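Local coordinates for protein proline dehydrogenase (Deinococcus radiodurans, PDB 4H6Q) that oxidises L-proline to delta-1-pyrroline-5-carboxylate with a bound FAD, passing the electrons to a quinone in the first step of proline breakdown to glutamate, at residues L52-I57 with Q267-A271; G92-Y96 with Y130-I134; L101-Q106 with V146-Q150; A120-A125 with T153-F158; R178-D182 with Q219-N225. One frame throughout, in Å; residues are numbered along the deposited sequence.

Interaction 1: residues L52-I57 with Q267-A271; sequences LERDGI and QKQLA
Ile-57 points CG1 away from its own carbonyl carbon (chi1 -61°) and stretches on through chi2, which carries CD1 onto the side of Gln-267, 3.9 Å from its CB. The two side chains cross at about a right angle, so a slim aliphatic tip lies against the methylene root of the glutamine. The amide end of Gln-267 is used differently: its NE2 is bonded to the carbonyl O of Ile-262, leaving the aliphatic part to pack. Ala-271, one turn further along helix 264-272, is small enough to let the loop come close; its CB rests 3.9 Å from Gly-56 O and 4.3 Å from Ile-57 CG1. On the exposed side the extended Lys-268 passes its CE 3.6 Å from Asp-55 OD2, while NZ stays 4.4 Å from that oxygen, an attraction of opposite charges short of a salt bridge. Gly-56, at positive phi, is the C-prime residue of a Schellman motif: Ile-57 N reaches back to Leu-52 O and Gly-56 N to Glu-53 O. A Schellman turn thus ends helix 42-54 and leads into strand 58-63, against helix 264-272, in the TIM-barrel fold of proline dehydrogenase.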
# COMPACT_ATOMS: atom_id res chain seq x y z
N LEU A 52 -16.79 3.23 -2.78
CA LEU A 52 -16.33 1.85 -2.72
C LEU A 52 -17.10 1.05 -1.68
O LEU A 52 -17.51 -0.09 -1.93
CB LEU A 52 -14.82 1.79 -2.40
CG LEU A 52 -13.88 2.22 -3.52
CD1 LEU A 52 -12.48 2.47 -2.94
CD2 LEU A 52 -13.81 1.13 -4.59
N GLU A 53 -17.33 1.64 -0.50
CA GLU A 53 -18.01 0.92 0.59
C GLU A 53 -19.44 0.59 0.23
O GLU A 53 -19.95 -0.46 0.62
CB GLU A 53 -17.91 1.73 1.92
CG GLU A 53 -16.45 1.74 2.50
CD GLU A 53 -16.31 2.22 3.97
OE1 GLU A 53 -17.28 2.66 4.61
OE2 GLU A 53 -15.19 2.11 4.53
N ARG A 54 -20.09 1.48 -0.54
CA ARG A 54 -21.45 1.17 -1.00
C ARG A 54 -21.49 -0.08 -1.91
O ARG A 54 -22.55 -0.74 -2.03
CB ARG A 54 -22.14 2.40 -1.66
CG ARG A 54 -22.45 3.52 -0.66
CD ARG A 54 -23.31 4.64 -1.24
NE ARG A 54 -22.63 5.35 -2.31
CZ ARG A 54 -21.96 6.50 -2.17
NH1 ARG A 54 -21.83 7.10 -1.00
NH2 ARG A 54 -21.42 7.08 -3.23
N ASP A 55 -20.36 -0.43 -2.50
CA ASP A 55 -20.23 -1.62 -3.35
C ASP A 55 -19.53 -2.78 -2.61
O ASP A 55 -19.12 -3.78 -3.23
CB ASP A 55 -19.42 -1.28 -4.61
CG ASP A 55 -20.21 -0.51 -5.66
OD1 ASP A 55 -21.45 -0.47 -5.57
OD2 ASP A 55 -19.59 0.05 -6.60
N GLY A 56 -19.41 -2.69 -1.30
CA GLY A 56 -18.89 -3.78 -0.49
C GLY A 56 -17.37 -3.86 -0.53
O GLY A 56 -16.82 -4.88 -0.16
N ILE A 57 -16.70 -2.80 -0.94
CA ILE A 57 -15.23 -2.78 -1.08
C ILE A 57 -14.68 -1.79 -0.06
O ILE A 57 -15.20 -0.69 0.10
CB ILE A 57 -14.87 -2.38 -2.52
CG1 ILE A 57 -15.43 -3.42 -3.52
CG2 ILE A 57 -13.33 -2.23 -2.67
CD1 ILE A 57 -15.46 -2.87 -4.95
N GLN A 267 -12.83 -6.38 -8.82
CA GLN A 267 -13.06 -5.86 -7.48
C GLN A 267 -14.48 -6.19 -7.07
O GLN A 267 -14.73 -6.70 -5.96
CB GLN A 267 -12.84 -4.35 -7.44
CG GLN A 267 -11.41 -3.89 -7.71
CD GLN A 267 -11.28 -2.40 -7.90
OE1 GLN A 267 -12.14 -1.62 -7.45
NE2 GLN A 267 -10.19 -1.97 -8.56
N LYS A 268 -15.45 -5.88 -7.93
CA LYS A 268 -16.85 -6.13 -7.63
C LYS A 268 -17.19 -7.62 -7.55
O LYS A 268 -17.95 -8.03 -6.64
CB LYS A 268 -17.72 -5.41 -8.66
CG LYS A 268 -17.66 -3.87 -8.47
CD LYS A 268 -18.54 -3.17 -9.53
CE LYS A 268 -18.39 -1.63 -9.52
NZ LYS A 268 -18.73 -1.02 -10.83
N GLN A 269 -16.69 -8.42 -8.47
CA GLN A 269 -16.94 -9.85 -8.50
C GLN A 269 -16.45 -10.55 -7.26
O GLN A 269 -17.16 -11.37 -6.64
CB GLN A 269 -16.33 -10.48 -9.76
CG GLN A 269 -16.45 -12.06 -9.80
CD GLN A 269 -15.43 -12.73 -10.78
OE1 GLN A 269 -14.87 -12.08 -11.66
NE2 GLN A 269 -15.21 -14.04 -10.62
N LEU A 270 -15.23 -10.25 -6.84
CA LEU A 270 -14.66 -10.87 -5.64
C LEU A 270 -15.47 -10.51 -4.40
O LEU A 270 -15.75 -11.39 -3.55
CB LEU A 270 -13.19 -10.42 -5.47
CG LEU A 270 -12.24 -11.00 -6.51
CD1 LEU A 270 -10.88 -10.29 -6.46
CD2 LEU A 270 -12.09 -12.48 -6.27
N ALA A 271 -15.93 -9.28 -4.29
CA ALA A 271 -16.75 -8.90 -3.14
C ALA A 271 -18.09 -9.65 -3.17
O ALA A 271 -18.61 -10.11 -2.14
CB ALA A 271 -17.01 -7.40 -3.18

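Interaction 2: residues G92-Y96 with Y130-I134; sequences GIKPY and YGGFI
Tyr-96 and Phe-133 lie side by side and point the same way, as cross-strand neighbours do in a parallel pair. With chi1 near 180° in both (-172° and -178°), the rings leave the backbone in the same direction. The ring centroids are 4.7 Å apart and the planes are inclined at 34°, neither a stack nor an edge-to-face pair. Phe-133 CD2 sits over one face of the tyrosine, displaced toward the rim, and comes within 3.4 Å of Tyr-96 CE1. Two broad, flat residues suit this place because they can share so much surface; an alanine in place of Tyr-96 would probably leave the Phe-133 ring without its aromatic neighbour and free to tilt, and Gln-257 NE2 without its weak bond to the phenol. Behind the rings, Phe-133 N donates to Pro-95 O at 2.8 Å, and Tyr-96 CA makes a CA-H...O contact with Phe-133 O. Gly-132 is needed beside that bond, since a CB there would collide with Pro-95 O. Further back the Pro-95 ring meets Tyr-130 at about a right angle, CG lying 3.9 Å from Tyr-130 CB. The phenol of Tyr-130 leads off to bond Glu-86 and stack on His-89. Strands 96-99 and 133-136 thus begin side by side in the barrel, with helix 71-90 against Pro-95 and Tyr-130, and helix 115-129 packed on Ile-134.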
# COMPACT_ATOMS: atom_id res chain seq x y z
N GLY A 92 -16.78 8.65 9.63
CA GLY A 92 -17.17 7.29 9.96
C GLY A 92 -16.42 6.21 9.21
O GLY A 92 -16.91 5.08 9.09
N ILE A 93 -15.25 6.56 8.68
CA ILE A 93 -14.41 5.57 8.01
C ILE A 93 -13.27 5.18 8.96
O ILE A 93 -12.57 6.06 9.46
CB ILE A 93 -13.82 6.17 6.73
CG1 ILE A 93 -14.96 6.54 5.75
CG2 ILE A 93 -12.85 5.19 6.07
CD1 ILE A 93 -14.52 7.41 4.60
N LYS A 94 -13.10 3.89 9.24
CA LYS A 94 -11.98 3.42 10.04
C LYS A 94 -10.70 3.75 9.26
O LYS A 94 -10.54 3.34 8.13
CB LYS A 94 -12.09 1.91 10.29
CG LYS A 94 -11.32 1.38 11.50
CD LYS A 94 -11.57 -0.17 11.68
CE LYS A 94 -11.51 -0.58 13.12
NZ LYS A 94 -12.88 -0.55 13.69
N PRO A 95 -9.77 4.50 9.87
CA PRO A 95 -8.57 4.87 9.11
C PRO A 95 -7.73 3.65 8.73
O PRO A 95 -7.39 2.74 9.56
CB PRO A 95 -7.84 5.84 10.05
CG PRO A 95 -8.83 6.23 11.09
CD PRO A 95 -9.79 5.10 11.21
N TYR A 96 -7.54 3.50 7.44
CA TYR A 96 -6.59 2.53 6.90
C TYR A 96 -5.83 3.32 5.85
O TYR A 96 -6.42 3.73 4.86
CB TYR A 96 -7.33 1.34 6.29
CG TYR A 96 -6.46 0.18 5.89
CD1 TYR A 96 -6.64 -1.06 6.50
CD2 TYR A 96 -5.45 0.31 4.90
CE1 TYR A 96 -5.89 -2.19 6.11
CE2 TYR A 96 -4.65 -0.80 4.54
CZ TYR A 96 -4.89 -2.04 5.13
OH TYR A 96 -4.14 -3.13 4.71
N TYR A 130 -8.09 5.63 16.74
CA TYR A 130 -9.38 5.48 16.10
C TYR A 130 -9.58 4.05 15.60
O TYR A 130 -10.40 3.80 14.72
CB TYR A 130 -9.54 6.49 14.95
CG TYR A 130 -9.41 7.95 15.39
CD1 TYR A 130 -9.90 8.39 16.62
CD2 TYR A 130 -8.80 8.89 14.54
CE1 TYR A 130 -9.80 9.70 16.99
CE2 TYR A 130 -8.70 10.21 14.92
CZ TYR A 130 -9.19 10.62 16.15
OH TYR A 130 -9.11 11.93 16.52
N GLY A 131 -8.78 3.13 16.15
CA GLY A 131 -8.89 1.71 15.84
C GLY A 131 -8.38 1.35 14.46
O GLY A 131 -8.68 0.29 13.92
N GLY A 132 -7.60 2.26 13.87
CA GLY A 132 -7.12 2.12 12.50
C GLY A 132 -5.81 1.40 12.28
O GLY A 132 -5.26 0.70 13.19
N PHE A 133 -5.28 1.55 11.05
CA PHE A 133 -4.17 0.74 10.58
C PHE A 133 -3.32 1.55 9.60
O PHE A 133 -3.90 2.25 8.72
CB PHE A 133 -4.71 -0.52 9.88
CG PHE A 133 -3.66 -1.46 9.38
CD1 PHE A 133 -3.13 -2.45 10.22
CD2 PHE A 133 -3.20 -1.38 8.07
CE1 PHE A 133 -2.17 -3.36 9.72
CE2 PHE A 133 -2.26 -2.26 7.58
CZ PHE A 133 -1.74 -3.24 8.41
N ILE A 134 -1.99 1.39 9.69
CA ILE A 134 -1.09 2.03 8.72
C ILE A 134 -0.27 0.96 8.05
O ILE A 134 0.33 0.12 8.74
CB ILE A 134 -0.11 2.99 9.46
CG1 ILE A 134 -0.85 4.12 10.21
CG2 ILE A 134 0.93 3.56 8.49
CD1 ILE A 134 -1.79 4.99 9.28

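Interaction 3: residues L101-Q106 with V146-Q150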
# COMPACT_ATOMS: atom_id res chain seq x y z
N LEU A 101 7.66 5.84 3.53
CA LEU A 101 8.46 6.52 4.54
C LEU A 101 9.40 7.61 3.95
O LEU A 101 9.84 8.53 4.66
CB LEU A 101 9.24 5.52 5.41
CG LEU A 101 8.32 4.73 6.38
CD1 LEU A 101 9.02 3.51 6.92
CD2 LEU A 101 7.78 5.61 7.51
N SER A 102 9.72 7.53 2.64
CA SER A 102 10.47 8.61 2.01
C SER A 102 9.67 9.92 1.92
O SER A 102 10.26 10.98 1.66
CB SER A 102 10.90 8.21 0.60
OG SER A 102 9.81 8.33 -0.30
N SER A 103 8.36 9.88 2.13
CA SER A 103 7.57 11.11 2.17
C SER A 103 7.61 11.79 3.52
O SER A 103 7.27 12.98 3.62
CB SER A 103 6.12 10.91 1.79
OG SER A 103 5.41 10.15 2.76
N VAL A 104 8.09 11.07 4.56
CA VAL A 104 8.03 11.64 5.90
C VAL A 104 9.38 11.65 6.61
O VAL A 104 9.47 11.84 7.82
CB VAL A 104 6.93 10.96 6.75
CG1 VAL A 104 5.57 11.30 6.18
CG2 VAL A 104 7.13 9.45 6.88
N GLY A 105 10.46 11.49 5.82
CA GLY A 105 11.79 11.77 6.32
C GLY A 105 12.73 10.62 6.58
O GLY A 105 13.78 10.84 7.18
N GLN A 106 12.38 9.41 6.15
CA GLN A 106 13.26 8.27 6.32
C GLN A 106 14.66 8.53 5.80
O GLN A 106 14.83 8.90 4.66
CB GLN A 106 12.66 7.07 5.59
CG GLN A 106 13.44 5.76 5.83
CD GLN A 106 12.88 4.64 5.03
OE1 GLN A 106 12.89 4.68 3.78
NE2 GLN A 106 12.34 3.63 5.70
N VAL A 146 16.20 -0.64 6.05
CA VAL A 146 15.73 0.33 7.03
C VAL A 146 14.21 0.26 7.23
O VAL A 146 13.72 0.36 8.36
CB VAL A 146 16.17 1.81 6.69
CG1 VAL A 146 15.62 2.33 5.35
CG2 VAL A 146 15.75 2.75 7.80
N THR A 147 13.45 0.04 6.16
CA THR A 147 11.99 -0.09 6.34
C THR A 147 11.65 -1.31 7.19
O THR A 147 10.78 -1.22 8.06
CB THR A 147 11.28 -0.16 4.98
OG1 THR A 147 11.56 1.05 4.26
CG2 THR A 147 9.76 -0.32 5.12
N LEU A 148 12.31 -2.45 6.98
CA LEU A 148 12.02 -3.64 7.80
C LEU A 148 12.48 -3.50 9.26
O LEU A 148 11.80 -4.01 10.18
CB LEU A 148 12.60 -4.92 7.16
CG LEU A 148 11.94 -5.29 5.82
CD1 LEU A 148 12.55 -6.59 5.28
CD2 LEU A 148 10.40 -5.38 5.85
N GLU A 149 13.59 -2.81 9.49
CA GLU A 149 14.03 -2.48 10.84
C GLU A 149 13.01 -1.58 11.54
O GLU A 149 12.60 -1.82 12.70
CB GLU A 149 15.38 -1.79 10.82
N GLN A 150 12.58 -0.53 10.84
CA GLN A 150 11.62 0.41 11.42
C GLN A 150 10.26 -0.26 11.62
O GLN A 150 9.59 -0.03 12.65
CB GLN A 150 11.52 1.66 10.57
CG GLN A 150 12.80 2.49 10.56
CD GLN A 150 12.76 3.70 9.65
OE1 GLN A 150 12.09 3.73 8.63
NE2 GLN A 150 13.50 4.74 10.04
O HOH W 1 10.68 3.65 2.39
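Gln-106 faces helix 144-158 from a loop whose turn is closed by Val-104 N and Gln-106 N, both bonded to Leu-101 O from opposite faces of its plane. The side chain of Gln-106 is extended, CG anti to the backbone N (chi1 -174°), and delivers its amide to the helix. Gln-106 NE2 donates both hydrogens, 2.9 Å to Gln-150 OE1, almost straight at 172°, and 3.1 Å to Thr-147 OG1. Both partners lie in the amide plane of Gln-106, which fixes the rotation of that group, although NE2 stands above the carbonyl plane of Gln-150. Gln-106 OE1 accepts from a water at 2.8 Å and from Arg-143 NH1, so both ends of this buried amide are satisfied. A leucine in place of Gln-106 would probably strand Gln-150 OE1 and the Arg-143 guanidinium without this partner inside the protein. Val-146 CG1 completes the fit, 3.5 Å from Gln-106 NE2. Threonine suits its position because its hydroxyl can accept from the glutamine while bonding to Arg-143 O, one turn back. These side-chain bonds fasten the loop that follows strand 96-99 to helix 144-158 of the TIM barrel, next to the substrate-binding Lys-100.

Interaction 4: residues A120-A125 with T153-F158; sequences ARRIIA and TLVGEF
Arg-121 and Glu-157 link two neighbouring helices of the TIM barrel, 115-129 and 144-158, whose short segments run 11.1 Å apart with their axes at 40°. The polar interaction is a two-pronged salt bridge. Arg-121 presents its guanidinium side-on: NE meets Glu-157 OE1 at 2.8 Å and NH2 meets OE2 at 2.9 Å, each oxygen using its syn lone pair. The two flat groups are nearly coplanar, 24° apart, which suits a side-on pair. An extended arginine chain from CG to NE spans the gap, and its methylenes pack on the way, CG lying 3.7 Å from Leu-154 CD2. In this way the side chain of Arg-121 forms a knob in a hole lined by Thr-153, Leu-154, Glu-157 and Phe-158, with charge at its tip and hydrocarbon at its base. The apolar interactions lie beneath. Ile-124 extends CD1 to Leu-154 CD1, 3.9 Å away, and Leu-154 also touches the methyl of Ala-120; branched and small residues mesh here on the way to Leu-136 and Val-163 of the barrel strands. Ala-125, too short to bar the ring, lets Phe-158 lie across the helix, with Phe-158 CE1 3.8 Å from Ala-125 CB. Finally, a CH-pi contact sets Ile-124 CG2 over one face of the Phe-158 ring, 3.9 Å from the centroid and 28° off the ring normal.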
# COMPACT_ATOMS: atom_id res chain seq x y z
N ALA A 120 6.40 8.60 11.54
CA ALA A 120 5.54 7.40 11.48
C ALA A 120 4.91 7.09 12.83
O ALA A 120 3.74 6.67 12.90
CB ALA A 120 6.33 6.19 10.98
N ARG A 121 5.63 7.30 13.92
CA ARG A 121 5.05 7.12 15.25
C ARG A 121 3.82 7.99 15.45
O ARG A 121 2.79 7.53 15.99
CB ARG A 121 6.08 7.45 16.34
CG ARG A 121 7.11 6.35 16.55
CD ARG A 121 8.18 6.85 17.50
NE ARG A 121 9.07 5.75 17.84
CZ ARG A 121 10.36 5.88 18.08
NH1 ARG A 121 10.93 7.06 17.98
NH2 ARG A 121 11.09 4.81 18.39
N ARG A 122 3.87 9.25 15.02
CA ARG A 122 2.74 10.17 15.20
C ARG A 122 1.55 9.73 14.35
O ARG A 122 0.38 9.79 14.80
CB ARG A 122 3.14 11.61 14.81
CG ARG A 122 4.32 12.14 15.59
CD ARG A 122 4.53 13.61 15.29
NE ARG A 122 4.76 13.99 13.90
CZ ARG A 122 3.92 14.76 13.19
NH1 ARG A 122 2.78 15.21 13.69
NH2 ARG A 122 4.24 15.12 11.99
N ILE A 123 1.82 9.33 13.11
CA ILE A 123 0.77 8.85 12.22
C ILE A 123 0.10 7.58 12.77
O ILE A 123 -1.15 7.48 12.82
CB ILE A 123 1.35 8.62 10.81
CG1 ILE A 123 1.78 9.98 10.19
CG2 ILE A 123 0.39 7.82 9.91
CD1 ILE A 123 2.68 9.82 8.94
N ILE A 124 0.91 6.61 13.18
CA ILE A 124 0.35 5.34 13.65
C ILE A 124 -0.41 5.55 14.97
O ILE A 124 -1.48 4.96 15.17
CB ILE A 124 1.43 4.26 13.80
CG1 ILE A 124 2.12 3.99 12.47
CG2 ILE A 124 0.81 2.96 14.42
CD1 ILE A 124 3.46 3.28 12.64
N ALA A 125 0.12 6.38 15.87
CA ALA A 125 -0.57 6.66 17.14
C ALA A 125 -1.97 7.22 16.86
O ALA A 125 -2.93 6.84 17.52
CB ALA A 125 0.26 7.62 17.98
N THR A 153 10.51 -2.23 14.84
CA THR A 153 10.41 -1.29 15.96
C THR A 153 8.94 -0.84 16.20
O THR A 153 8.45 -0.81 17.34
CB THR A 153 11.29 -0.06 15.71
OG1 THR A 153 12.65 -0.50 15.65
CG2 THR A 153 11.13 1.02 16.79
N LEU A 154 8.25 -0.49 15.12
CA LEU A 154 6.91 0.07 15.22
C LEU A 154 5.90 -0.98 15.65
O LEU A 154 4.95 -0.66 16.40
CB LEU A 154 6.48 0.75 13.91
CG LEU A 154 7.30 2.01 13.63
CD1 LEU A 154 7.21 2.39 12.15
CD2 LEU A 154 6.86 3.19 14.55
N VAL A 155 6.05 -2.22 15.19
CA VAL A 155 5.19 -3.31 15.69
C VAL A 155 5.35 -3.44 17.22
O VAL A 155 4.36 -3.59 17.96
CB VAL A 155 5.50 -4.66 15.00
CG1 VAL A 155 4.83 -5.86 15.74
CG2 VAL A 155 5.04 -4.63 13.57
N GLY A 156 6.58 -3.35 17.71
CA GLY A 156 6.84 -3.40 19.13
C GLY A 156 6.14 -2.30 19.92
O GLY A 156 5.65 -2.52 21.04
N GLU A 157 6.07 -1.11 19.32
CA GLU A 157 5.44 0.04 19.97
C GLU A 157 3.91 0.13 19.89
O GLU A 157 3.27 0.57 20.85
CB GLU A 157 6.08 1.34 19.47
CG GLU A 157 7.53 1.41 19.82
CD GLU A 157 8.24 2.58 19.20
OE1 GLU A 157 7.62 3.42 18.51
OE2 GLU A 157 9.47 2.64 19.44
N PHE A 158 3.33 -0.34 18.80
CA PHE A 158 1.92 -0.13 18.50
C PHE A 158 1.11 -1.38 18.29
O PHE A 158 -0.10 -1.31 18.38
CB PHE A 158 1.78 0.77 17.22
CG PHE A 158 2.35 2.15 17.42
CD1 PHE A 158 1.67 3.10 18.20
CD2 PHE A 158 3.59 2.47 16.90
CE1 PHE A 158 2.20 4.36 18.43
CE2 PHE A 158 4.14 3.73 17.13
CZ PHE A 158 3.47 4.68 17.90

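Interaction 5: residues R178-D182 with Q219-N225; sequences RASLD and QHLKAGN
Arg-178 NH1 donates to His-220 ND1 at 3.0 Å, and round this bond the contact is tight. The histidine nitrogen lies in the guanidinium plane, and NH1 lies close to the plane of the ring, so the two groups meet at their edges with their planes 64° apart. A bend at chi3 (66°) swings the guanidinium back over its own segment, where NH1 and NH2 grip Asp-182 end-on, NH1 reaching OD1 at 2.8 Å and NH2 reaching OD2 at 3.0 Å. Arginine suits the place because it can serve the carboxylate and the imidazole at once. Asp-182 OD1 also receives a weak bond from Asn-225 ND2 at 2.9 Å, and the small Ala-223 methyl fits beside it. His-220 is held at its far nitrogen too, NE2 bonding Pro-186 O, which fixes the turn of the ring. The other side is looser: the exposed Gln-219 sets its CB over one face of the guanidinium, 3.5 Å from Arg-178 NE. A water joins Asp-182 O to Asn-225 OD1. The contact thus ties the end of helix 174-180 to that of helix 206-222, with Arg-178 and His-220 resting on Met-190 of strand 188-191, and His-220 also on Thr-227 of strand 227-230.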
# COMPACT_ATOMS: atom_id res chain seq x y z
N ARG A 178 10.45 -12.47 4.67
CA ARG A 178 9.15 -12.84 5.18
C ARG A 178 9.30 -13.80 6.36
O ARG A 178 8.67 -13.63 7.41
CB ARG A 178 8.30 -13.48 4.08
CG ARG A 178 6.80 -13.56 4.48
CD ARG A 178 6.09 -14.85 3.87
NE ARG A 178 6.71 -16.02 4.52
CZ ARG A 178 6.52 -16.41 5.77
NH1 ARG A 178 5.60 -15.80 6.54
NH2 ARG A 178 7.26 -17.41 6.26
N ALA A 179 10.15 -14.79 6.18
CA ALA A 179 10.40 -15.72 7.27
C ALA A 179 11.00 -15.04 8.50
O ALA A 179 10.64 -15.41 9.63
CB ALA A 179 11.34 -16.86 6.79
N SER A 180 11.86 -14.03 8.29
CA SER A 180 12.51 -13.36 9.41
C SER A 180 11.53 -12.58 10.27
O SER A 180 11.79 -12.28 11.43
CB SER A 180 13.62 -12.41 8.92
OG SER A 180 13.05 -11.18 8.43
N LEU A 181 10.35 -12.29 9.71
CA LEU A 181 9.36 -11.47 10.37
C LEU A 181 8.29 -12.29 11.10
O LEU A 181 7.41 -11.70 11.77
CB LEU A 181 8.68 -10.51 9.36
CG LEU A 181 9.61 -9.43 8.80
CD1 LEU A 181 8.94 -8.80 7.59
CD2 LEU A 181 9.92 -8.37 9.85
N ASP A 182 8.34 -13.62 11.00
CA ASP A 182 7.23 -14.44 11.50
C ASP A 182 6.94 -14.29 12.99
O ASP A 182 5.79 -14.47 13.42
CB ASP A 182 7.41 -15.93 11.17
CG ASP A 182 6.84 -16.33 9.81
OD1 ASP A 182 5.92 -15.67 9.31
OD2 ASP A 182 7.28 -17.36 9.24
N GLN A 219 3.19 -19.02 1.80
CA GLN A 219 3.94 -19.18 3.05
C GLN A 219 3.36 -18.29 4.15
O GLN A 219 3.33 -18.67 5.32
CB GLN A 219 5.44 -18.86 2.84
CG GLN A 219 6.21 -19.93 2.07
CD GLN A 219 6.20 -21.26 2.78
OE1 GLN A 219 6.65 -21.37 3.93
NE2 GLN A 219 5.65 -22.27 2.12
N HIS A 220 2.92 -17.08 3.79
CA HIS A 220 2.35 -16.19 4.78
C HIS A 220 1.02 -16.76 5.32
O HIS A 220 0.78 -16.74 6.55
CB HIS A 220 2.14 -14.76 4.24
CG HIS A 220 2.36 -13.72 5.29
ND1 HIS A 220 3.55 -13.66 6.03
CD2 HIS A 220 1.61 -12.67 5.71
CE1 HIS A 220 3.49 -12.61 6.84
NE2 HIS A 220 2.34 -11.99 6.65
N LEU A 221 0.20 -17.29 4.42
CA LEU A 221 -1.06 -17.91 4.83
C LEU A 221 -0.83 -19.15 5.69
O LEU A 221 -1.54 -19.39 6.69
CB LEU A 221 -1.90 -18.27 3.61
CG LEU A 221 -2.47 -17.07 2.84
CD1 LEU A 221 -3.08 -17.58 1.54
CD2 LEU A 221 -3.53 -16.31 3.68
N LYS A 222 0.15 -19.97 5.33
CA LYS A 222 0.39 -21.19 6.10
C LYS A 222 0.88 -20.82 7.50
O LYS A 222 0.65 -21.57 8.48
CB LYS A 222 1.42 -22.10 5.41
CG LYS A 222 0.88 -22.87 4.21
CD LYS A 222 2.01 -23.71 3.57
CE LYS A 222 1.64 -24.15 2.18
NZ LYS A 222 2.56 -25.17 1.63
N ALA A 223 1.60 -19.68 7.59
CA ALA A 223 2.12 -19.20 8.87
C ALA A 223 1.01 -18.61 9.73
O ALA A 223 1.24 -18.28 10.90
CB ALA A 223 3.26 -18.17 8.64
N GLY A 224 -0.18 -18.45 9.16
CA GLY A 224 -1.29 -17.93 9.94
C GLY A 224 -1.29 -16.41 10.07
O GLY A 224 -1.98 -15.84 10.95
N ASN A 225 -0.56 -15.72 9.18
CA ASN A 225 -0.49 -14.26 9.27
C ASN A 225 -1.44 -13.61 8.29
O ASN A 225 -1.71 -14.18 7.21
CB ASN A 225 0.94 -13.83 8.93
CG ASN A 225 1.94 -14.41 9.88
OD1 ASN A 225 1.69 -14.48 11.08
ND2 ASN A 225 3.09 -14.85 9.35
O HOH W 2 8.54 -19.75 5.30
O HOH W 3 3.89 -16.32 12.23

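All five contacts belong to one TIM barrel, and the loop closed by interaction 1, from helix 42-54 to helix 264-272, encloses the other four in sequence. Interactions 2, 3 and 4 alternate their segments along the chain through strand 96-99, helix 115-129, strand 133-136 and helix 144-158. Interactions 3 and 4 share helix 144-158, with centres 12 Å apart; Leu-101 packs on Ala-120 between them. Ile-134 of interaction 2 touches Ile-123 and Ile-124 of interaction 4. Interaction 5 follows later and meets interaction 3 through Leu-148 and Leu-181. With centres of interactions 1 and 3 about 32 Å apart, the set spreads across the barrel that holds FAD and, here, the proline analogue tetrahydrofuran-2-carboxylic acid.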